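Local coordinates for protein esterase (PDB 4WY8) that catalyses the hydrolysis of carboxylic ester bonds as a fungal carboxylesterase, probably by means of a Ser-His-Asp triad on an alpha/beta hydrolase fold, at residues I70-L74 with V104-T108; Q79-P83 with I151-P155; V139-A143 with L182-K186. One frame throughout, in Å; residues are numbered along the deposited sequence.

Contact 1: I70-L74 with V104-T108; sequences ITRPL and VYELT
Strand 65-73 and helix 101-111 pack against each other in the alpha/beta hydrolase fold, and T71 with T108 forms the middle of their contact. The segment axes of strand 70-73 and helix 104-108 come within 8.0 Å at an angle of 43°, close enough for two short side chains to bridge the gap. T71 OG1 lies 2.9 Å from T108 OG1, the two side chains meeting at about a right angle; this is a probable hydrogen bond, though its proton is not settled. T108 OG1 in turn donates to V104 O at 2.7 Å, one helical turn back. It comes from above the carbonyl plane, on the face opposite to the one used by T108 N in the main-chain helix bond, so V104 O is gripped twice.

The T108 hydroxyl can do this because chi1 of -62° sets OG1 beside its own backbone N. The same torsion sends CG2 to the strand, where it rests 3.5 Å from R72 CA and 3.6 Å from P73 N. On the proline ring, CG approaches T108 O at 3.7 Å. T71 turns its methyl the other way: CG2 meets Y105 CE1 obliquely at 4.0 Å, while OG1 also touches V104 CG1. V115 of the neighbouring strand 114-118 borders T71, V104 and T108.

Chemically, two buried threonine hydroxyls meet at a helix carbonyl, with methyl groups beside them: T108 OG1 spends its own proton on V104 O and can accept from T71, though whether T71 gives its proton there is not settled.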
loop_
_atom_site.group_PDB
_atom_site.type_symbol
_atom_site.label_atom_id
_atom_site.label_comp_id
_atom_site.label_asym_id
_atom_site.label_seq_id
_atom_site.Cartn_x
_atom_site.Cartn_y
_atom_site.Cartn_z
ATOM N N ILE A 70 -26.841 2.256 -5.969
ATOM C CA ILE A 70 -25.896 1.695 -6.915
ATOM C C ILE A 70 -25.311 2.763 -7.817
ATOM O O ILE A 70 -26.042 3.424 -8.566
ATOM C CB ILE A 70 -26.558 0.627 -7.781
ATOM C CG1 ILE A 70 -27.306 -0.367 -6.891
ATOM C CG2 ILE A 70 -25.517 -0.055 -8.674
ATOM C CD1 ILE A 70 -28.154 -1.345 -7.655
ATOM N N THR A 71 -23.989 2.920 -7.787
ATOM C CA THR A 71 -23.357 3.911 -8.657
ATOM C C THR A 71 -22.481 3.218 -9.705
ATOM O O THR A 71 -21.853 2.209 -9.409
ATOM C CB THR A 71 -22.513 4.936 -7.830
ATOM O OG1 THR A 71 -21.671 4.231 -6.925
ATOM C CG2 THR A 71 -23.416 5.867 -7.011
ATOM N N ARG A 72 -22.467 3.720 -10.939
ATOM C CA ARG A 72 -21.546 3.191 -11.950
ATOM C C ARG A 72 -20.995 4.304 -12.836
ATOM O O ARG A 72 -21.576 5.380 -12.886
ATOM C CB ARG A 72 -22.220 2.074 -12.783
ATOM C CG ARG A 72 -23.686 2.183 -12.975
ATOM C CD ARG A 72 -24.340 0.840 -13.387
ATOM N NE ARG A 72 -23.867 0.355 -14.679
ATOM C CZ ARG A 72 -23.665 -0.926 -14.977
ATOM N NH1 ARG A 72 -23.238 -1.262 -16.192
ATOM N NH2 ARG A 72 -23.885 -1.873 -14.065
ATOM N N PRO A 73 -19.873 4.046 -13.542
ATOM C CA PRO A 73 -19.368 5.113 -14.413
ATOM C C PRO A 73 -20.382 5.409 -15.514
ATOM O O PRO A 73 -21.185 4.523 -15.839
ATOM C CB PRO A 73 -18.073 4.528 -15.004
ATOM C CG PRO A 73 -17.737 3.323 -14.161
ATOM C CD PRO A 73 -19.055 2.824 -13.636
ATOM N N LEU A 74 -20.391 6.638 -16.020
ATOM C CA LEU A 74 -21.205 6.994 -17.181
ATOM C C LEU A 74 -20.727 6.201 -18.385
ATOM O O LEU A 74 -19.573 5.764 -18.424
ATOM C CB LEU A 74 -21.119 8.498 -17.462
ATOM C CG LEU A 74 -21.680 9.435 -16.390
ATOM C CD1 LEU A 74 -21.466 10.870 -16.797
ATOM C CD2 LEU A 74 -23.160 9.170 -16.210
ATOM N N VAL A 104 -17.151 6.909 -2.473
ATOM C CA VAL A 104 -17.893 6.000 -3.336
ATOM C C VAL A 104 -17.843 6.420 -4.812
ATOM O O VAL A 104 -17.587 5.594 -5.694
ATOM C CB VAL A 104 -19.365 5.890 -2.851
ATOM C CG1 VAL A 104 -20.241 5.292 -3.935
ATOM C CG2 VAL A 104 -19.445 5.046 -1.552
ATOM N N TYR A 105 -18.033 7.703 -5.093
ATOM C CA TYR A 105 -17.969 8.163 -6.488
ATOM C C TYR A 105 -16.572 7.944 -7.051
ATOM O O TYR A 105 -16.424 7.432 -8.197
ATOM C CB TYR A 105 -18.356 9.643 -6.621
ATOM C CG TYR A 105 -19.841 9.945 -6.509
ATOM C CD1 TYR A 105 -20.707 9.081 -5.844
ATOM C CD2 TYR A 105 -20.376 11.120 -7.058
ATOM C CE1 TYR A 105 -22.077 9.378 -5.729
ATOM C CE2 TYR A 105 -21.743 11.426 -6.953
ATOM C CZ TYR A 105 -22.583 10.547 -6.286
ATOM O OH TYR A 105 -23.934 10.830 -6.166
ATOM N N GLU A 106 -15.548 8.279 -6.248
ATOM C CA GLU A 106 -14.156 8.062 -6.712
ATOM C C GLU A 106 -13.837 6.581 -6.964
ATOM O O GLU A 106 -13.218 6.226 -7.956
ATOM C CB GLU A 106 -13.152 8.632 -5.697
ATOM C CG GLU A 106 -13.027 10.158 -5.707
ATOM C CD GLU A 106 -12.392 10.737 -6.984
ATOM O OE1 GLU A 106 -11.719 9.999 -7.750
ATOM O OE2 GLU A 106 -12.554 11.960 -7.208
ATOM N N LEU A 107 -14.237 5.724 -6.037
ATOM C CA LEU A 107 -14.028 4.288 -6.187
ATOM C C LEU A 107 -14.741 3.773 -7.445
ATOM O O LEU A 107 -14.203 3.003 -8.230
ATOM C CB LEU A 107 -14.541 3.571 -4.939
ATOM C CG LEU A 107 -14.350 2.053 -4.870
ATOM C CD1 LEU A 107 -12.855 1.617 -4.952
ATOM C CD2 LEU A 107 -15.032 1.504 -3.614
ATOM N N THR A 108 -15.969 4.228 -7.623
ATOM C CA THR A 108 -16.765 3.889 -8.786
ATOM C C THR A 108 -16.025 4.190 -10.069
ATOM O O THR A 108 -15.887 3.294 -10.921
ATOM C CB THR A 108 -18.095 4.654 -8.802
ATOM O OG1 THR A 108 -18.884 4.287 -7.654
ATOM C CG2 THR A 108 -18.849 4.361 -10.101
#

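Contact 2: Q79-P83 with I151-P155; sequences QVLPP and INVDP
L81 and V153 face each other in a single beta bridge between two loops, one leading into strand 83-87 and the other into strand 159-163. L81 uses both of its backbone polar atoms: L81 N donates to N152 O at 3.1 Å (161° at the hydrogen), and L81 O receives D154 N at 2.9 Å (158°). This is the bonding pattern of a parallel bridge, with L81 reaching the residues on either side of V153. V153 N turns back instead to A148 O in the Schellman motif that ends helix 145-150, where N152, with positive phi, is the C-prime residue.

Q79 O and N152 O approach to 3.4 Å, and as two acceptors they cannot bond each other. The guanidinium of R72 reconciles them, NH1 bonding Q79 O and NH2 bonding N152 O; N152 O thus serves R72 and L81 together, with a weaker CA-H contact from V80. The carboxylate of D154 finds its partners beyond the bridge: OD1 bonds T156 OG1, and OD2 bonds NE2 of H327, the last residue of the C-terminal histidine tag.

Side chains pack onto the bridge. V80 CG1, anti to its backbone N (chi1 -175°), lies over the face of the V153-D154 peptide, 3.3 Å from V153 C. P83, lacking an N-H, sets CD 3.1 Å from D154 O and CB 3.8 Å from V153 CB.

Two fairly straight main-chain bonds imply a join whose polar part is mainly backbone, with V80, P83 and V153 adding side-chain packing, and the arginine shared between neighbouring carbonyls probably offsets the repulsion between the two oxygens.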
loop_
_atom_site.group_PDB
_atom_site.type_symbol
_atom_site.label_atom_id
_atom_site.label_comp_id
_atom_site.label_asym_id
_atom_site.label_seq_id
_atom_site.Cartn_x
_atom_site.Cartn_y
_atom_site.Cartn_z
ATOM N N GLN A 79 -22.767 -2.488 -20.385
ATOM C CA GLN A 79 -21.582 -3.209 -19.930
ATOM C C GLN A 79 -21.831 -3.933 -18.617
ATOM O O GLN A 79 -22.471 -3.396 -17.710
ATOM C CB GLN A 79 -20.409 -2.248 -19.730
ATOM C CG GLN A 79 -19.743 -1.753 -20.996
ATOM C CD GLN A 79 -18.564 -0.849 -20.686
ATOM O OE1 GLN A 79 -17.696 -1.186 -19.861
ATOM N NE2 GLN A 79 -18.546 0.326 -21.308
ATOM N N VAL A 80 -21.303 -5.144 -18.499
ATOM C CA VAL A 80 -21.387 -5.875 -17.243
ATOM C C VAL A 80 -20.152 -5.526 -16.404
ATOM O O VAL A 80 -19.027 -5.691 -16.862
ATOM C CB VAL A 80 -21.474 -7.396 -17.476
ATOM C CG1 VAL A 80 -21.683 -8.130 -16.157
ATOM C CG2 VAL A 80 -22.609 -7.714 -18.446
ATOM N N LEU A 81 -20.363 -5.036 -15.189
ATOM C CA LEU A 81 -19.267 -4.551 -14.360
ATOM C C LEU A 81 -19.023 -5.438 -13.130
ATOM O O LEU A 81 -19.936 -6.138 -12.673
ATOM C CB LEU A 81 -19.561 -3.121 -13.897
ATOM C CG LEU A 81 -19.837 -2.118 -15.021
ATOM C CD1 LEU A 81 -20.215 -0.767 -14.437
ATOM C CD2 LEU A 81 -18.641 -2.028 -15.981
ATOM N N PRO A 82 -17.789 -5.413 -12.587
ATOM C CA PRO A 82 -17.633 -6.077 -11.282
ATOM C C PRO A 82 -18.413 -5.339 -10.190
ATOM O O PRO A 82 -18.488 -4.108 -10.183
ATOM C CB PRO A 82 -16.122 -6.033 -11.009
ATOM C CG PRO A 82 -15.538 -5.030 -12.012
ATOM C CD PRO A 82 -16.503 -4.990 -13.183
ATOM N N PRO A 83 -19.033 -6.097 -9.286
ATOM C CA PRO A 83 -19.779 -5.427 -8.228
ATOM C C PRO A 83 -18.953 -5.309 -6.958
ATOM O O PRO A 83 -18.260 -6.249 -6.560
ATOM C CB PRO A 83 -20.994 -6.338 -8.032
ATOM C CG PRO A 83 -20.464 -7.717 -8.338
ATOM C CD PRO A 83 -19.305 -7.547 -9.327
ATOM N N ILE A 151 -29.040 -5.953 -12.781
ATOM C CA ILE A 151 -28.323 -4.687 -12.578
ATOM C C ILE A 151 -27.004 -4.635 -13.343
ATOM O O ILE A 151 -26.140 -3.832 -13.016
ATOM C CB ILE A 151 -28.056 -4.415 -11.069
ATOM C CG1 ILE A 151 -27.206 -5.533 -10.442
ATOM C CG2 ILE A 151 -29.362 -4.268 -10.316
ATOM C CD1 ILE A 151 -26.688 -5.191 -9.042
ATOM N N ASN A 152 -26.862 -5.482 -14.367
ATOM C CA ASN A 152 -25.657 -5.527 -15.200
ATOM C C ASN A 152 -24.329 -5.581 -14.445
ATOM O O ASN A 152 -23.407 -4.830 -14.762
ATOM C CB ASN A 152 -25.627 -4.324 -16.153
ATOM C CG ASN A 152 -26.414 -4.567 -17.433
ATOM O OD1 ASN A 152 -26.329 -5.643 -18.029
ATOM N ND2 ASN A 152 -27.184 -3.575 -17.859
ATOM N N VAL A 153 -24.227 -6.497 -13.486
ATOM C CA VAL A 153 -22.966 -6.793 -12.822
ATOM C C VAL A 153 -22.634 -8.280 -12.954
ATOM O O VAL A 153 -23.512 -9.103 -13.227
ATOM C CB VAL A 153 -22.992 -6.386 -11.321
ATOM C CG1 VAL A 153 -23.406 -4.932 -11.166
ATOM C CG2 VAL A 153 -23.907 -7.299 -10.531
ATOM N N ASP A 154 -21.358 -8.606 -12.798
ATOM C CA ASP A 154 -20.857 -9.982 -12.872
ATOM C C ASP A 154 -20.612 -10.567 -11.498
ATOM O O ASP A 154 -19.618 -10.257 -10.846
ATOM C CB ASP A 154 -19.582 -10.032 -13.697
ATOM C CG ASP A 154 -18.949 -11.409 -13.737
ATOM O OD1 ASP A 154 -19.494 -12.389 -13.173
ATOM O OD2 ASP A 154 -17.870 -11.508 -14.358
ATOM N N PRO A 155 -21.509 -11.458 -11.072
ATOM C CA PRO A 155 -21.426 -11.982 -9.707
ATOM C C PRO A 155 -20.152 -12.788 -9.453
ATOM O O PRO A 155 -19.824 -13.005 -8.283
ATOM C CB PRO A 155 -22.701 -12.845 -9.575
ATOM C CG PRO A 155 -23.081 -13.201 -11.001
ATOM C CD PRO A 155 -22.629 -12.034 -11.847
#

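Contact 3: V139-A143 with L182-K186; sequences VVWVA and LNIIK
I184 lies against A143 and V139, filling the angle between the C-terminal turn of helix 130-143 and the loop that runs from helix 165-179 to strand 188-191. Its side chain can be followed outward along the helix. CB rests 3.6 Å from A143 CB, methyl to branch point, and the CG2 branch stays on the same alanine, 3.8 Å from A143 CB. CG1 begins the longer branch: chi1 of 59° places it between the backbone N and the carbonyl carbon, still 4.3 Å from A143 CB. With chi2 extended (176°), CD1 stays 3.9 Å from A143 CB while also reaching V139 CG1 at 3.8 Å and V140 CA at 4.0 Å. The isoleucine therefore spans V139 and A143, the two residues joined by the helix bond from A143 N to V139 O.

On one flank I185 CG1 meets V139 CG1 at 3.8 Å, the two side chains crossing at about a right angle. On the other, L182 CD1 makes a looser approach to V140 CG2, at 4.3 Å. L158 also touches V139 and A143, while V173 of helix 165-179 borders both V139 and I185.

All that passes between helix and loop is contact among aliphatic carbons, so the hold rests on how these groups fit, with V139 and I185 buried and A143, I184, V140 and L182 partly exposed: a small alanine lets the isoleucine backbone come near, V139 takes I184 CD1 and I185 CG1, and V140 the more distant L182 methyl.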
loop_
_atom_site.group_PDB
_atom_site.type_symbol
_atom_site.label_atom_id
_atom_site.label_comp_id
_atom_site.label_asym_id
_atom_site.label_seq_id
_atom_site.Cartn_x
_atom_site.Cartn_y
_atom_site.Cartn_z
ATOM N N VAL A 139 -25.551 -8.903 -0.070
ATOM C CA VAL A 139 -24.558 -9.676 -0.823
ATOM C C VAL A 139 -25.194 -10.905 -1.483
ATOM O O VAL A 139 -24.962 -11.184 -2.665
ATOM C CB VAL A 139 -23.393 -10.136 0.078
ATOM C CG1 VAL A 139 -22.446 -11.072 -0.686
ATOM C CG2 VAL A 139 -22.632 -8.931 0.640
ATOM N N VAL A 140 -26.009 -11.632 -0.719
ATOM C CA VAL A 140 -26.704 -12.814 -1.234
ATOM C C VAL A 140 -27.588 -12.449 -2.413
ATOM O O VAL A 140 -27.650 -13.183 -3.400
ATOM C CB VAL A 140 -27.564 -13.493 -0.132
ATOM C CG1 VAL A 140 -28.500 -14.548 -0.732
ATOM C CG2 VAL A 140 -26.677 -14.094 0.933
ATOM N N TRP A 141 -28.256 -11.306 -2.314
ATOM C CA TRP A 141 -29.094 -10.815 -3.403
ATOM C C TRP A 141 -28.255 -10.513 -4.655
ATOM O O TRP A 141 -28.605 -10.943 -5.751
ATOM C CB TRP A 141 -29.870 -9.582 -2.961
ATOM C CG TRP A 141 -30.941 -9.158 -3.940
ATOM C CD1 TRP A 141 -32.257 -9.509 -3.907
ATOM C CD2 TRP A 141 -30.783 -8.301 -5.086
ATOM N NE1 TRP A 141 -32.922 -8.944 -4.963
ATOM C CE2 TRP A 141 -32.046 -8.196 -5.701
ATOM C CE3 TRP A 141 -29.696 -7.625 -5.656
ATOM C CZ2 TRP A 141 -32.259 -7.428 -6.856
ATOM C CZ3 TRP A 141 -29.907 -6.868 -6.803
ATOM C CH2 TRP A 141 -31.178 -6.779 -7.391
ATOM N N VAL A 142 -27.151 -9.786 -4.490
ATOM C CA VAL A 142 -26.293 -9.438 -5.624
ATOM C C VAL A 142 -25.662 -10.668 -6.293
ATOM O O VAL A 142 -25.552 -10.718 -7.526
ATOM C CB VAL A 142 -25.155 -8.437 -5.214
ATOM C CG1 VAL A 142 -24.190 -8.182 -6.383
ATOM C CG2 VAL A 142 -25.738 -7.113 -4.726
ATOM N N ALA A 143 -25.270 -11.664 -5.503
ATOM C CA ALA A 143 -24.589 -12.852 -6.050
ATOM C C ALA A 143 -25.494 -13.762 -6.898
ATOM O O ALA A 143 -25.018 -14.581 -7.686
ATOM C CB ALA A 143 -23.987 -13.653 -4.930
ATOM N N LEU A 182 -21.457 -20.617 1.552
ATOM C CA LEU A 182 -21.483 -19.830 0.322
ATOM C C LEU A 182 -20.076 -19.443 -0.159
ATOM O O LEU A 182 -19.189 -19.120 0.639
ATOM C CB LEU A 182 -22.313 -18.583 0.532
ATOM C CG LEU A 182 -23.640 -18.925 1.189
ATOM C CD1 LEU A 182 -24.431 -17.674 1.443
ATOM C CD2 LEU A 182 -24.394 -19.862 0.278
ATOM N N ASN A 183 -19.857 -19.526 -1.464
ATOM C CA ASN A 183 -18.591 -19.108 -2.034
ATOM C C ASN A 183 -18.827 -17.949 -2.979
ATOM O O ASN A 183 -18.305 -17.917 -4.098
ATOM C CB ASN A 183 -17.917 -20.262 -2.763
ATOM C CG ASN A 183 -17.696 -21.468 -1.865
ATOM O OD1 ASN A 183 -16.836 -21.444 -0.974
ATOM N ND2 ASN A 183 -18.446 -22.546 -2.117
ATOM N N ILE A 184 -19.580 -16.971 -2.505
ATOM C CA ILE A 184 -20.052 -15.911 -3.373
ATOM C C ILE A 184 -19.274 -14.604 -3.235
ATOM O O ILE A 184 -19.440 -13.712 -4.058
ATOM C CB ILE A 184 -21.528 -15.616 -3.109
ATOM C CG1 ILE A 184 -21.736 -15.201 -1.646
ATOM C CG2 ILE A 184 -22.382 -16.826 -3.487
ATOM C CD1 ILE A 184 -23.200 -14.791 -1.325
ATOM N N ILE A 185 -18.417 -14.499 -2.221
ATOM C CA ILE A 185 -17.571 -13.319 -2.032
ATOM C C ILE A 185 -16.138 -13.626 -2.441
ATOM O O ILE A 185 -15.524 -14.534 -1.885
ATOM C CB ILE A 185 -17.579 -12.836 -0.550
ATOM C CG1 ILE A 185 -18.998 -12.516 -0.075
ATOM C CG2 ILE A 185 -16.709 -11.609 -0.376
ATOM C CD1 ILE A 185 -19.065 -12.216 1.410
ATOM N N LYS A 186 -15.603 -12.882 -3.412
ATOM C CA LYS A 186 -14.269 -13.158 -3.938
ATOM C C LYS A 186 -13.137 -12.360 -3.331
ATOM O O LYS A 186 -11.954 -12.598 -3.643
ATOM C CB LYS A 186 -14.249 -12.931 -5.463
ATOM C CG LYS A 186 -15.414 -13.574 -6.197
ATOM C CD LYS A 186 -15.435 -15.091 -5.959
ATOM C CE LYS A 186 -16.656 -15.731 -6.636
ATOM N NZ LYS A 186 -16.790 -17.187 -6.307
#

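From the N terminus, strand 65-73 supplies 70-74, and contact 1 closes when helix 101-111 returns to it. Inside that loop lies 79-83, which waits for 151-155, so contact 2 crosses contact 1. Contact 2 in turn encloses 139-143, whose partner 182-186 comes later, and contact 3 crosses it. Contacts 1 and 3 follow in series, their centres about 20 Å apart and not touching. Contact 2 is the link between them: R72 joins it to contact 1, while V142 packs on P83 and V153, and P155 meets A143 O, from contact 3. Together they connect the antiparallel strand 65-73, the entrances to strands 83-87, 159-163 and 188-191, and flanking helices.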